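Local coordinates for rieske iron-sulfur protein soxF (Sulfolobus acidocaldarius, PDB 1JM1) that carries a [2Fe-2S] cluster and probably passes electrons along the respiratory chain as the Rieske protein of an archaeal quinol oxidase, at residues Q22-S27 with A31-A36; T40-F45 with I176-P181; V47-Q50 with Q56-E59; S91-H96 with Y191-P196; I130-L133 with G137-V140. One frame throughout, in Å; residues are numbered along the deposited sequence.

Interaction 1. Residues Q22-S27 with A31-A36; sequences QQQIKS and AVYFFA
Gln24 of helix 18-28 turns CG directly away from its own backbone N (chi1 176°) and stays extended out to CD, so its amide leaves the helix surface and arrives beside the start of strand 32-36. There NE2 donates to Val32 O at 2.9 Å. The bond is bent at the hydrogen (143°). Val32 O lies close to the plane of the Gln24 amide, but NE2 stands above the plane of the Val32 carbonyl, so it does not approach along a lone pair. NE2 also donates to Cys30 O, whose residue is tied to Cys201 by a disulfide, so the one nitrogen serves two main-chain carbonyls. On the other branch of the amide, Gln24 OE1 lies 3.5 Å from Tyr33 CD1, approaching the ring obliquely with amide and ring planes 26° apart. Glutamine suits this buried place because its long arm reaches across and its end supplies the N-H groups that main-chain oxygens need. An alanine here is likely to leave the carbonyls of Cys30 and Val32 without this donor and to open a gap beside the Tyr33 ring.

One residue on, Ile25 adds a purely apolar touch, CG1 resting 4.0 Å from Ala31 CA. The small Ala31 allows such an approach to the main chain, while its methyl group points away from helix 18-28, where it meets Ala51 of helix 49-53. The whole is a helix joined by a short turn to the outer strand of the three-stranded antiparallel sheet 32-36, 43-48 and 87-91.

Interaction 2. Residues T40-F45 with I176-P181; sequences TDEPCF and IPRTTP
Arg178 NH1 is held from several directions: Glu42 OE2 stands 3.4 Å from it, and it donates hydrogen bonds to Asp183 O and Leu186 O. This buried salt bridge pins the long loop between strands 161-167 and 202-203 to the turn leading into strand 43-48, the middle strand of this Rieske protein's three-stranded antiparallel sheet 32-36, 43-48, 87-91.

Glu42 and Arg178 approach from opposite directions, yet their flat ends do not meet edge to edge. The Arg178 chain, extended from CG to NE, carries the guanidinium to Glu42. OE2 of Glu42 lies over one guanidinium face and the carboxylate plane is turned 59° from it, so the attraction is of charge alone and no N-H points at the oxygen. NH1 and NH2 direct hydrogen bonds elsewhere: Arg178 NH2 donates to water 1 at 2.9 Å, the water sitting at the guanidinium edge and in its plane. Water 1 donates to Asp41 OD1 at 2.9 Å, although more acceptors compete for its protons. An arginine suits this spot because its flat cation can serve loop carbonyls at the edge and a carboxylate above. Tyr191 adds a cation-pi contact.

The nearby guanidinium, with the N-H from Leu39, would probably favour the ionised form of Glu42 despite the burial. Its other oxygen, OE1, accepts from Leu39 N, leaving OE2 over the guanidinium, 3.7 Å from Arg178 CZ.

Interaction 3. Residues V47-Q50 with Q56-E59; sequences VDLQ and QITE
The side chains of Gln50 and Gln56 run side by side, pointing the same way, with their amide planes 28° apart, but they do not bond to each other directly. Gln50 has CG anti to the backbone N (chi1 178°) and an extended chain, which brings OE1 against the aliphatic part of Gln56, 3.7 Å from its CB. In the conformer modelled here, water 2 spans the two ends: Gln50 NE2 donates weakly to it at 3.1 Å, and it donates to Gln56 OE1 at 3.2 Å. Glutamines suit this partly open edge of the contact, where a long polar chain can pack by its carbons and still offer its amide to water.

Deeper in, the contact is apolar. Leu49 and Ile57, the latter in one of two modelled conformers, meet at an angle, with Leu49 CD1 and Ile57 CG2 4.0 Å apart. Ile57 CD1 reaches equally close to Leu49 CB. Branched chains fill this side of the helix start, where both residues also touch Lys134.

Asp48 occupies the N-cap of helix 49-53. Its OD1 accepts a weak bond from Gln50 N at 2.9 Å, and is also bonded by Ala51 N and Thr86 OG1. Through this N-cap strand 43-48 passes straight into the helix, the chain then doubling back toward strand 59-61.

Interaction 4. Residues S91-H96 with Y191-P196; sequences SDVCVH and YSYSVP. With FES (Fe2/s2 (inorganic) cluster), chain C.
Val93 lays its CG2 methyl over one face of the Tyr193 ring, in this one of the tyrosine's two modelled conformers, 4.0 Å from the ring centroid and 17° off the normal, a CH-pi contact. Its other methyl, CG1, goes to the phenol end, 3.5 Å from Tyr193 OH. With CG1 anti to the backbone N (chi1 -179°), the fork is aimed so that CG2 covers the ring and CG1 meets the hydroxyl, a double touch that suits a beta-branched residue. The same CG2 methyl also touches Tyr191, 4.1 Å from CE2.

The tyrosines brace each other: Tyr193 CE1 sits over a face of the Tyr191 ring, while Tyr191 CG lies at the edge of the Tyr193 ring and in its plane. Their hydroxyls are tied further out, Tyr193 OH to Gly98 O in the cluster-binding loop and Tyr191 OH to Phe172 O. Under Val93, an ST turn bonds its backbone N to Ser91 OG.

Val93 immediately precedes the cluster ligands. Cys94 SG binds iron FE1 at 2.3 Å, and His96 ND1 binds iron FE2 at 2.1 Å. Cys124 and His127 complete the Rieske site of two cysteines on one iron and two histidines on the other. His96 N donates to Cys94 SG at 3.6 Å, nearly straight (163°). Such an N-H would probably draw electron density from the sulfur and, together with imidazole ligation, favour the reduced cluster, consistent with the high potentials known for Rieske centres.

Interaction 5. Residues I130-L133 with G137-V140; sequences IYAL and GVVV
Ile130 O receives Val140 N at 2.9 Å, nearly straight (168°) and almost along the C=O axis, and Val138 O receives Ala132 N at 2.8 Å in its carbonyl plane. Between these two bonds Tyr131 faces Val139 as an antiparallel non-hydrogen-bonded pair. This is the tight part of the contact. Tyr131 and Val139 lie side by side on one face, Tyr131 CE2 meeting Val139 CG2 at 3.8 Å, and Gly137 O sits at the edge of the ring, 3.4 Å from Tyr131 CD2. With CG anti to the carbonyl carbon (chi1 -56°), the ring carries its hydroxyl inward to Val95 N and against Cys94, a ligand of the cluster. A phenylalanine in place of Tyr131 would probably leave Val95 N without this acceptor and disturb the packing beside Cys94.

The two strands form a beta hairpin in the Rieske domain, strand 138-141 being an outer strand of its sheet. Gly137 ends the turn with a positive phi (85°), at which a side chain would be jammed against the preceding carbonyl. Its N bends back to Ala132 O.

Whereas Tyr131 and Ala132 are buried, the valines opposite lie further out. Small Ala132 places CB 3.8 Å from CG1 of the exposed Val140, but Val138 CG2 comes only within 4.3 Å of Ala132 CB. Ile130 and Val140 meet at about a right angle through their CG2 methyls, 3.7 Å apart.

Strand 43-48 connects much of this set: interaction 2 uses its beginning, interaction 3 its end, their centres about 24 Å apart on opposite sides of the chain's centre. Strand 32-36 of interaction 1 pairs beside it in the three-stranded sheet. Interactions 1 and 3 close short loops in series, whereas 2 and 4 cross along the chain, so the loop between strands 161-167 and 202-203 is brought back against the start of strand 43-48 and the segment that leads to the cluster. Their centres are about 8 Å apart, linked by Pro43 O and Asp92 N. Interaction 5, in the second sheet, is nested within both, and its Tyr131 ties the hairpin to the cluster-binding loop that follows strand 87-91.

Interaction 1. Residues Q22-S27 with A31-A36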
# COMPACT_ATOMS: atom_id res chain seq x y z
N GLN A 22 4.77 -8.92 13.15
CA GLN A 22 5.07 -8.52 14.53
C GLN A 22 6.49 -8.76 14.96
O GLN A 22 7.07 -7.94 15.65
CB GLN A 22 4.05 -9.26 15.47
CG GLN A 22 2.56 -9.00 15.28
N GLN A 23 7.05 -9.89 14.54
CA GLN A 23 8.45 -10.17 14.90
C GLN A 23 9.34 -9.13 14.29
O GLN A 23 10.36 -8.72 14.90
CB GLN A 23 8.85 -11.58 14.59
CG GLN A 23 10.36 -11.92 14.86
CD GLN A 23 10.78 -11.77 16.32
OE1 GLN A 23 10.09 -12.02 17.30
NE2 GLN A 23 11.98 -11.24 16.48
N GLN A 24 9.07 -8.71 13.03
CA GLN A 24 9.89 -7.73 12.43
C GLN A 24 9.80 -6.42 13.19
O GLN A 24 10.82 -5.71 13.48
CB GLN A 24 9.43 -7.53 10.93
CG GLN A 24 10.26 -6.39 10.31
CD GLN A 24 9.84 -6.21 8.86
OE1 GLN A 24 10.14 -7.03 7.98
NE2 GLN A 24 9.16 -5.11 8.61
N ILE A 25 8.59 -5.99 13.58
CA ILE A 25 8.44 -4.76 14.32
C ILE A 25 9.16 -4.84 15.65
O ILE A 25 9.89 -3.93 16.03
CB ILE A 25 6.94 -4.44 14.51
CG1 ILE A 25 6.30 -4.11 13.18
CG2 ILE A 25 6.74 -3.32 15.59
CD1 ILE A 25 4.77 -4.04 13.21
N LYS A 26 9.02 -5.96 16.36
CA LYS A 26 9.71 -6.09 17.65
C LYS A 26 11.22 -6.12 17.55
O LYS A 26 11.91 -5.52 18.38
CB LYS A 26 9.26 -7.41 18.28
CG LYS A 26 7.88 -7.23 18.71
N SER A 27 11.75 -6.75 16.53
CA SER A 27 13.18 -6.95 16.45
C SER A 27 13.88 -5.77 15.84
O SER A 27 14.99 -5.39 16.21
CB SER A 27 13.49 -8.34 15.79
OG SER A 27 13.07 -8.30 14.42
N ALA A 31 8.11 -1.03 10.48
CA ALA A 31 6.67 -1.26 10.36
C ALA A 31 6.19 -1.39 8.96
O ALA A 31 4.95 -1.38 8.73
CB ALA A 31 5.93 -0.11 11.04
N VAL A 32 7.09 -1.51 7.98
CA VAL A 32 6.77 -1.61 6.55
C VAL A 32 7.27 -2.95 6.06
O VAL A 32 8.37 -3.38 6.40
CB VAL A 32 7.52 -0.44 5.79
CG1 VAL A 32 7.37 -0.50 4.36
CG2 VAL A 32 6.96 0.91 6.35
N TYR A 33 6.46 -3.63 5.20
CA TYR A 33 6.77 -4.97 4.75
C TYR A 33 6.44 -5.05 3.27
O TYR A 33 5.26 -4.99 2.88
CB TYR A 33 5.99 -5.99 5.55
CG TYR A 33 6.35 -7.41 5.41
CD1 TYR A 33 7.22 -8.03 6.31
CD2 TYR A 33 5.87 -8.19 4.33
CE1 TYR A 33 7.57 -9.36 6.18
CE2 TYR A 33 6.22 -9.53 4.25
CZ TYR A 33 7.08 -10.07 5.17
OH TYR A 33 7.39 -11.44 5.14
N PHE A 34 7.45 -5.18 2.42
CA PHE A 34 7.27 -5.13 0.98
C PHE A 34 6.86 -6.46 0.41
O PHE A 34 7.26 -7.52 0.93
CB PHE A 34 8.54 -4.64 0.27
CG PHE A 34 8.82 -3.17 0.54
CD1 PHE A 34 9.63 -2.81 1.60
CD2 PHE A 34 8.25 -2.20 -0.25
CE1 PHE A 34 9.87 -1.46 1.82
CE2 PHE A 34 8.48 -0.84 -0.02
CZ PHE A 34 9.30 -0.47 1.01
N PHE A 35 6.11 -6.40 -0.68
CA PHE A 35 5.67 -7.58 -1.42
C PHE A 35 5.31 -7.12 -2.84
O PHE A 35 5.41 -5.91 -3.13
CB PHE A 35 4.48 -8.29 -0.72
CG PHE A 35 3.22 -7.50 -0.61
CD1 PHE A 35 2.15 -7.72 -1.46
CD2 PHE A 35 3.06 -6.52 0.36
CE1 PHE A 35 0.95 -7.05 -1.32
CE2 PHE A 35 1.86 -5.83 0.50
CZ PHE A 35 0.81 -6.09 -0.33
N ALA A 36 4.95 -8.03 -3.70
CA ALA A 36 4.46 -7.70 -5.04
C ALA A 36 3.07 -8.27 -5.21
O ALA A 36 2.80 -9.39 -4.73
CB ALA A 36 5.35 -8.27 -6.13

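Interaction 2. Residues T40-F45 with I176-P181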
# COMPACT_ATOMS: atom_id res chain seq x y z
N THR A 40 4.14 -10.17 -10.14
CA THR A 40 5.47 -10.14 -9.49
C THR A 40 6.14 -8.89 -9.67
O THR A 40 7.02 -8.51 -8.85
CB THR A 40 6.38 -11.32 -9.94
OG1 THR A 40 6.59 -11.02 -11.27
CG2 THR A 40 5.65 -12.59 -9.67
N ASP A 41 5.94 -8.09 -10.69
CA ASP A 41 6.65 -6.79 -10.90
C ASP A 41 5.96 -5.52 -10.42
O ASP A 41 6.31 -4.39 -10.81
CB ASP A 41 6.75 -6.71 -12.52
CG ASP A 41 5.44 -6.59 -13.35
OD1 ASP A 41 4.19 -6.46 -13.16
OD2 ASP A 41 5.33 -6.64 -14.70
N GLU A 42 4.97 -5.68 -9.57
CA GLU A 42 4.12 -4.59 -9.05
C GLU A 42 4.37 -4.45 -7.56
O GLU A 42 3.75 -5.14 -6.74
CB GLU A 42 2.66 -4.86 -9.33
CG GLU A 42 2.31 -4.81 -10.82
CD GLU A 42 0.95 -5.35 -11.11
OE1 GLU A 42 0.43 -6.24 -10.44
OE2 GLU A 42 0.32 -4.81 -12.12
N PRO A 43 5.30 -3.60 -7.15
CA PRO A 43 5.65 -3.53 -5.74
C PRO A 43 4.59 -2.85 -4.90
O PRO A 43 3.98 -1.87 -5.35
CB PRO A 43 6.98 -2.74 -5.76
CG PRO A 43 6.78 -1.81 -6.91
CD PRO A 43 6.06 -2.64 -7.97
N CYS A 44 4.42 -3.36 -3.69
CA CYS A 44 3.48 -2.90 -2.69
C CYS A 44 4.12 -2.93 -1.34
O CYS A 44 5.17 -3.56 -1.16
CB CYS A 44 2.24 -3.84 -2.68
SG CYS A 44 1.32 -3.92 -4.24
N PHE A 45 3.48 -2.34 -0.33
CA PHE A 45 3.93 -2.54 1.05
C PHE A 45 2.76 -2.64 1.97
O PHE A 45 1.77 -1.91 1.84
CB PHE A 45 4.92 -1.44 1.48
CG PHE A 45 4.35 -0.05 1.52
CD1 PHE A 45 3.85 0.49 2.67
CD2 PHE A 45 4.29 0.72 0.37
CE1 PHE A 45 3.29 1.74 2.69
CE2 PHE A 45 3.71 1.98 0.38
CZ PHE A 45 3.22 2.50 1.54
N ILE A 176 1.14 0.50 -20.62
CA ILE A 176 -0.15 -0.07 -20.82
C ILE A 176 -1.14 0.77 -19.98
O ILE A 176 -0.96 0.90 -18.77
CB ILE A 176 -0.25 -1.53 -20.35
CG1 ILE A 176 0.79 -2.39 -21.08
CG2 ILE A 176 -1.65 -2.09 -20.52
CD1 ILE A 176 0.49 -2.53 -22.54
N PRO A 177 -2.21 1.30 -20.54
CA PRO A 177 -3.19 2.02 -19.74
C PRO A 177 -3.85 1.06 -18.75
O PRO A 177 -4.26 -0.04 -19.09
CB PRO A 177 -4.19 2.51 -20.75
CG PRO A 177 -3.62 2.24 -22.03
CD PRO A 177 -2.55 1.29 -22.02
N ARG A 178 -4.02 1.55 -17.52
CA ARG A 178 -4.77 0.84 -16.51
C ARG A 178 -5.91 1.75 -16.07
O ARG A 178 -5.68 2.79 -15.47
CB ARG A 178 -3.88 0.46 -15.32
CG ARG A 178 -2.61 -0.32 -15.68
CD ARG A 178 -1.81 -0.59 -14.42
NE ARG A 178 -0.46 -1.08 -14.63
CZ ARG A 178 -0.04 -2.33 -14.79
NH1 ARG A 178 -0.94 -3.32 -14.85
NH2 ARG A 178 1.24 -2.58 -14.89
N THR A 179 -7.13 1.40 -16.42
CA THR A 179 -8.28 2.28 -16.18
C THR A 179 -9.29 1.66 -15.21
O THR A 179 -10.29 2.29 -14.91
CB THR A 179 -9.00 2.67 -17.48
OG1 THR A 179 -9.48 1.54 -18.09
CG2 THR A 179 -7.96 3.32 -18.42
N THR A 180 -9.07 0.51 -14.72
CA THR A 180 -9.91 -0.17 -13.70
C THR A 180 -8.96 -0.85 -12.76
O THR A 180 -7.82 -1.14 -13.12
CB THR A 180 -10.83 -1.25 -14.31
OG1 THR A 180 -9.98 -2.32 -14.76
CG2 THR A 180 -11.67 -0.74 -15.44
N PRO A 181 -9.41 -1.19 -11.54
CA PRO A 181 -8.50 -1.96 -10.66
C PRO A 181 -7.97 -3.23 -11.31
O PRO A 181 -6.81 -3.56 -11.19
CB PRO A 181 -9.41 -2.23 -9.45
CG PRO A 181 -10.37 -1.05 -9.44
CD PRO A 181 -10.67 -0.84 -10.89
O HOH W 1 2.30 -5.23 -15.06

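Interaction 3. Residues V47-Q50 with Q56-E59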
# COMPACT_ATOMS: atom_id res chain seq x y z
N VAL A 47 1.81 -1.83 5.90
CA VAL A 47 2.26 -0.93 6.97
C VAL A 47 1.34 -1.10 8.15
O VAL A 47 0.10 -1.13 8.00
CB VAL A 47 2.33 0.52 6.50
CG1 VAL A 47 1.01 1.07 5.96
CG2 VAL A 47 2.90 1.43 7.61
N ASP A 48 1.93 -1.24 9.34
CA ASP A 48 1.18 -1.20 10.59
C ASP A 48 1.13 0.24 11.00
O ASP A 48 2.12 0.83 11.47
CB ASP A 48 1.76 -2.09 11.65
CG ASP A 48 0.91 -2.08 12.92
OD1 ASP A 48 0.32 -1.08 13.27
OD2 ASP A 48 0.99 -3.10 13.66
N LEU A 49 -0.05 0.90 10.78
CA LEU A 49 -0.14 2.32 11.02
C LEU A 49 -0.06 2.67 12.48
O LEU A 49 0.35 3.83 12.80
CB LEU A 49 -1.35 2.95 10.37
CG LEU A 49 -1.32 3.05 8.83
CD1 LEU A 49 -2.60 3.67 8.30
CD2 LEU A 49 -0.16 3.91 8.33
N GLN A 50 -0.39 1.78 13.39
CA GLN A 50 -0.22 2.06 14.83
C GLN A 50 1.24 1.98 15.22
O GLN A 50 1.73 2.84 15.96
CB GLN A 50 -1.12 1.09 15.63
CG GLN A 50 -0.95 1.30 17.15
CD GLN A 50 -1.99 0.44 17.90
OE1 GLN A 50 -2.58 1.04 18.76
NE2 GLN A 50 -2.06 -0.81 17.69
N GLN A 56 -3.99 4.56 17.21
CA GLN A 56 -4.76 3.35 16.89
C GLN A 56 -5.58 3.56 15.66
O GLN A 56 -6.82 3.75 15.74
CB GLN A 56 -5.64 3.04 18.13
CG GLN A 56 -6.22 1.62 18.11
CD GLN A 56 -7.21 1.20 19.17
OE1 GLN A 56 -7.19 0.06 19.65
NE2 GLN A 56 -8.07 2.12 19.63
N ILE A 57 -5.05 3.52 14.52
CA ILE A 57 -5.72 3.71 13.23
C ILE A 57 -6.22 2.37 12.75
O ILE A 57 -5.40 1.49 12.41
CB ILE A 57 -4.79 4.41 12.23
CG1 ILE A 57 -4.35 5.82 12.74
CG2 ILE A 57 -5.48 4.52 10.88
CD1 ILE A 57 -3.04 6.20 12.06
N THR A 58 -7.53 2.20 12.71
CA THR A 58 -8.14 0.92 12.39
C THR A 58 -9.02 0.98 11.15
O THR A 58 -9.49 -0.07 10.71
CB THR A 58 -8.94 0.33 13.54
OG1 THR A 58 -9.99 1.20 13.88
CG2 THR A 58 -8.07 0.12 14.80
N GLU A 59 -9.25 2.14 10.56
CA GLU A 59 -10.12 2.25 9.38
C GLU A 59 -9.74 3.57 8.69
O GLU A 59 -9.56 4.58 9.37
CB GLU A 59 -11.57 2.24 9.83
CG GLU A 59 -12.57 2.25 8.69
CD GLU A 59 -14.00 2.09 9.20
OE1 GLU A 59 -14.30 2.28 10.40
OE2 GLU A 59 -14.87 1.72 8.39
O HOH W 2 -4.95 -1.69 18.26

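Interaction 4. Residues S91-H96 with Y191-P196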
# COMPACT_ATOMS: atom_id res chain seq x y z
N SER A 91 0.02 0.43 -2.94
CA SER A 91 0.99 0.38 -4.02
C SER A 91 2.25 1.17 -3.64
O SER A 91 2.19 2.20 -2.99
CB SER A 91 0.38 1.00 -5.27
OG SER A 91 1.30 1.04 -6.35
N ASP A 92 3.40 0.66 -4.11
CA ASP A 92 4.67 1.34 -3.95
C ASP A 92 5.09 2.12 -5.19
O ASP A 92 6.26 2.52 -5.26
CB ASP A 92 5.76 0.37 -3.54
CG ASP A 92 7.02 1.00 -3.05
OD1 ASP A 92 6.87 2.04 -2.30
OD2 ASP A 92 8.13 0.51 -3.31
N VAL A 93 4.18 2.36 -6.12
CA VAL A 93 4.47 3.11 -7.36
C VAL A 93 3.69 4.41 -7.33
O VAL A 93 2.45 4.43 -7.28
CB VAL A 93 4.19 2.27 -8.60
CG1 VAL A 93 4.53 3.11 -9.86
CG2 VAL A 93 4.93 0.95 -8.61
N CYS A 94 4.42 5.54 -7.37
CA CYS A 94 3.80 6.84 -7.42
C CYS A 94 2.93 7.01 -8.64
O CYS A 94 3.30 6.64 -9.75
CB CYS A 94 4.94 7.88 -7.45
SG CYS A 94 4.35 9.58 -7.29
N VAL A 95 1.73 7.57 -8.43
CA VAL A 95 0.75 7.76 -9.51
C VAL A 95 0.92 9.11 -10.21
O VAL A 95 0.12 9.43 -11.10
CB VAL A 95 -0.67 7.49 -9.06
CG1 VAL A 95 -0.85 5.98 -8.77
CG2 VAL A 95 -1.11 8.29 -7.87
N HIS A 96 1.95 9.88 -9.89
CA HIS A 96 2.32 11.04 -10.69
C HIS A 96 3.08 10.57 -11.93
O HIS A 96 2.54 10.60 -13.04
CB HIS A 96 3.13 12.01 -9.88
CG HIS A 96 3.64 13.17 -10.71
ND1 HIS A 96 4.98 13.49 -10.77
CD2 HIS A 96 2.93 13.99 -11.54
CE1 HIS A 96 5.06 14.49 -11.61
NE2 HIS A 96 3.87 14.83 -12.10
N TYR A 191 7.01 -2.16 -16.10
CA TYR A 191 7.06 -2.37 -14.66
C TYR A 191 8.26 -3.25 -14.36
O TYR A 191 8.18 -4.48 -14.29
CB TYR A 191 5.76 -3.00 -14.15
CG TYR A 191 4.76 -1.97 -13.66
CD1 TYR A 191 4.25 -0.95 -14.46
CD2 TYR A 191 4.31 -2.02 -12.33
CE1 TYR A 191 3.33 -0.03 -13.95
CE2 TYR A 191 3.41 -1.11 -11.83
CZ TYR A 191 2.93 -0.11 -12.64
OH TYR A 191 2.03 0.76 -12.08
N SER A 192 9.42 -2.69 -14.12
CA SER A 192 10.59 -3.55 -13.88
C SER A 192 11.03 -3.40 -12.46
O SER A 192 12.11 -3.84 -12.08
CB SER A 192 11.71 -3.22 -15.03
OG SER A 192 12.06 -1.94 -14.68
N TYR A 193 10.36 -2.78 -11.48
CA TYR A 193 10.62 -2.44 -10.10
C TYR A 193 10.96 -3.71 -9.30
O TYR A 193 10.26 -4.78 -9.49
CB TYR A 193 9.38 -1.84 -9.43
CG TYR A 193 8.78 -0.67 -10.18
CD1 TYR A 193 7.69 -0.85 -11.00
CD2 TYR A 193 9.30 0.59 -10.05
CE1 TYR A 193 7.12 0.21 -11.67
CE2 TYR A 193 8.73 1.71 -10.73
CZ TYR A 193 7.66 1.50 -11.53
OH TYR A 193 7.05 2.49 -12.26
N SER A 194 11.93 -3.55 -8.54
CA SER A 194 12.23 -4.59 -7.48
C SER A 194 11.48 -4.35 -6.14
O SER A 194 11.00 -3.36 -5.79
CB SER A 194 13.70 -4.75 -7.23
OG SER A 194 14.27 -3.46 -7.20
N VAL A 195 11.48 -5.36 -5.36
CA VAL A 195 10.80 -5.52 -4.09
C VAL A 195 11.93 -5.54 -3.07
O VAL A 195 12.79 -6.44 -3.07
CB VAL A 195 9.98 -6.81 -3.97
CG1 VAL A 195 9.34 -6.96 -2.60
CG2 VAL A 195 8.84 -6.81 -5.06
N PRO A 196 11.99 -4.53 -2.19
CA PRO A 196 13.03 -4.53 -1.11
C PRO A 196 12.97 -5.75 -0.20
O PRO A 196 11.86 -6.28 0.00
CB PRO A 196 12.67 -3.28 -0.29
CG PRO A 196 12.02 -2.43 -1.38
CD PRO A 196 11.15 -3.34 -2.23
FE1 FES C . 6.35 10.76 -7.63
FE2 FES C . 6.49 12.61 -9.62
S1 FES C . 6.04 13.00 -7.44
S2 FES C . 6.92 10.40 -9.79

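Interaction 5. Residues I130-L133 with G137-V140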
# COMPACT_ATOMS: atom_id res chain seq x y z
N ILE A 130 2.97 14.03 -1.96
CA ILE A 130 2.82 13.51 -0.60
C ILE A 130 1.45 12.88 -0.47
O ILE A 130 0.44 13.55 -0.68
CB ILE A 130 3.05 14.56 0.48
CG1 ILE A 130 4.45 15.25 0.30
CG2 ILE A 130 2.92 13.95 1.87
CD1 ILE A 130 4.75 16.32 1.33
N TYR A 131 1.45 11.62 -0.07
CA TYR A 131 0.23 10.82 0.13
C TYR A 131 -0.00 10.62 1.61
O TYR A 131 0.87 10.16 2.34
CB TYR A 131 0.39 9.48 -0.54
CG TYR A 131 0.71 9.53 -2.03
CD1 TYR A 131 2.02 9.33 -2.48
CD2 TYR A 131 -0.29 9.79 -2.95
CE1 TYR A 131 2.28 9.38 -3.83
CE2 TYR A 131 -0.02 9.79 -4.32
CZ TYR A 131 1.27 9.58 -4.74
OH TYR A 131 1.50 9.55 -6.10
N ALA A 132 -1.22 10.97 2.07
CA ALA A 132 -1.58 10.87 3.47
C ALA A 132 -2.18 9.49 3.70
O ALA A 132 -3.37 9.25 3.46
CB ALA A 132 -2.55 11.97 3.83
N LEU A 133 -1.35 8.52 4.11
CA LEU A 133 -1.79 7.13 4.21
C LEU A 133 -2.95 6.95 5.18
O LEU A 133 -3.86 6.16 4.92
CB LEU A 133 -0.62 6.23 4.61
CG LEU A 133 0.61 6.29 3.71
CD1 LEU A 133 1.61 5.21 4.15
CD2 LEU A 133 0.27 6.12 2.23
N GLY A 137 -4.60 7.58 1.47
CA GLY A 137 -3.65 7.80 0.38
C GLY A 137 -3.86 9.05 -0.42
O GLY A 137 -3.24 9.22 -1.45
N VAL A 138 -4.77 9.94 0.05
CA VAL A 138 -5.06 11.17 -0.68
C VAL A 138 -3.81 12.05 -0.76
O VAL A 138 -2.94 12.03 0.09
CB VAL A 138 -6.25 11.90 -0.07
CG1 VAL A 138 -7.52 11.07 -0.16
CG2 VAL A 138 -6.00 12.35 1.33
N VAL A 139 -3.79 12.85 -1.83
CA VAL A 139 -2.64 13.73 -2.09
C VAL A 139 -2.78 15.00 -1.28
O VAL A 139 -3.80 15.71 -1.43
CB VAL A 139 -2.54 14.02 -3.61
CG1 VAL A 139 -1.33 14.97 -3.86
CG2 VAL A 139 -2.43 12.73 -4.38
N VAL A 140 -1.81 15.33 -0.47
CA VAL A 140 -1.79 16.53 0.36
C VAL A 140 -0.75 17.53 -0.10
O VAL A 140 -0.73 18.64 0.43
CB VAL A 140 -1.70 16.20 1.85
CG1 VAL A 140 -2.98 15.46 2.35
CG2 VAL A 140 -0.47 15.40 2.21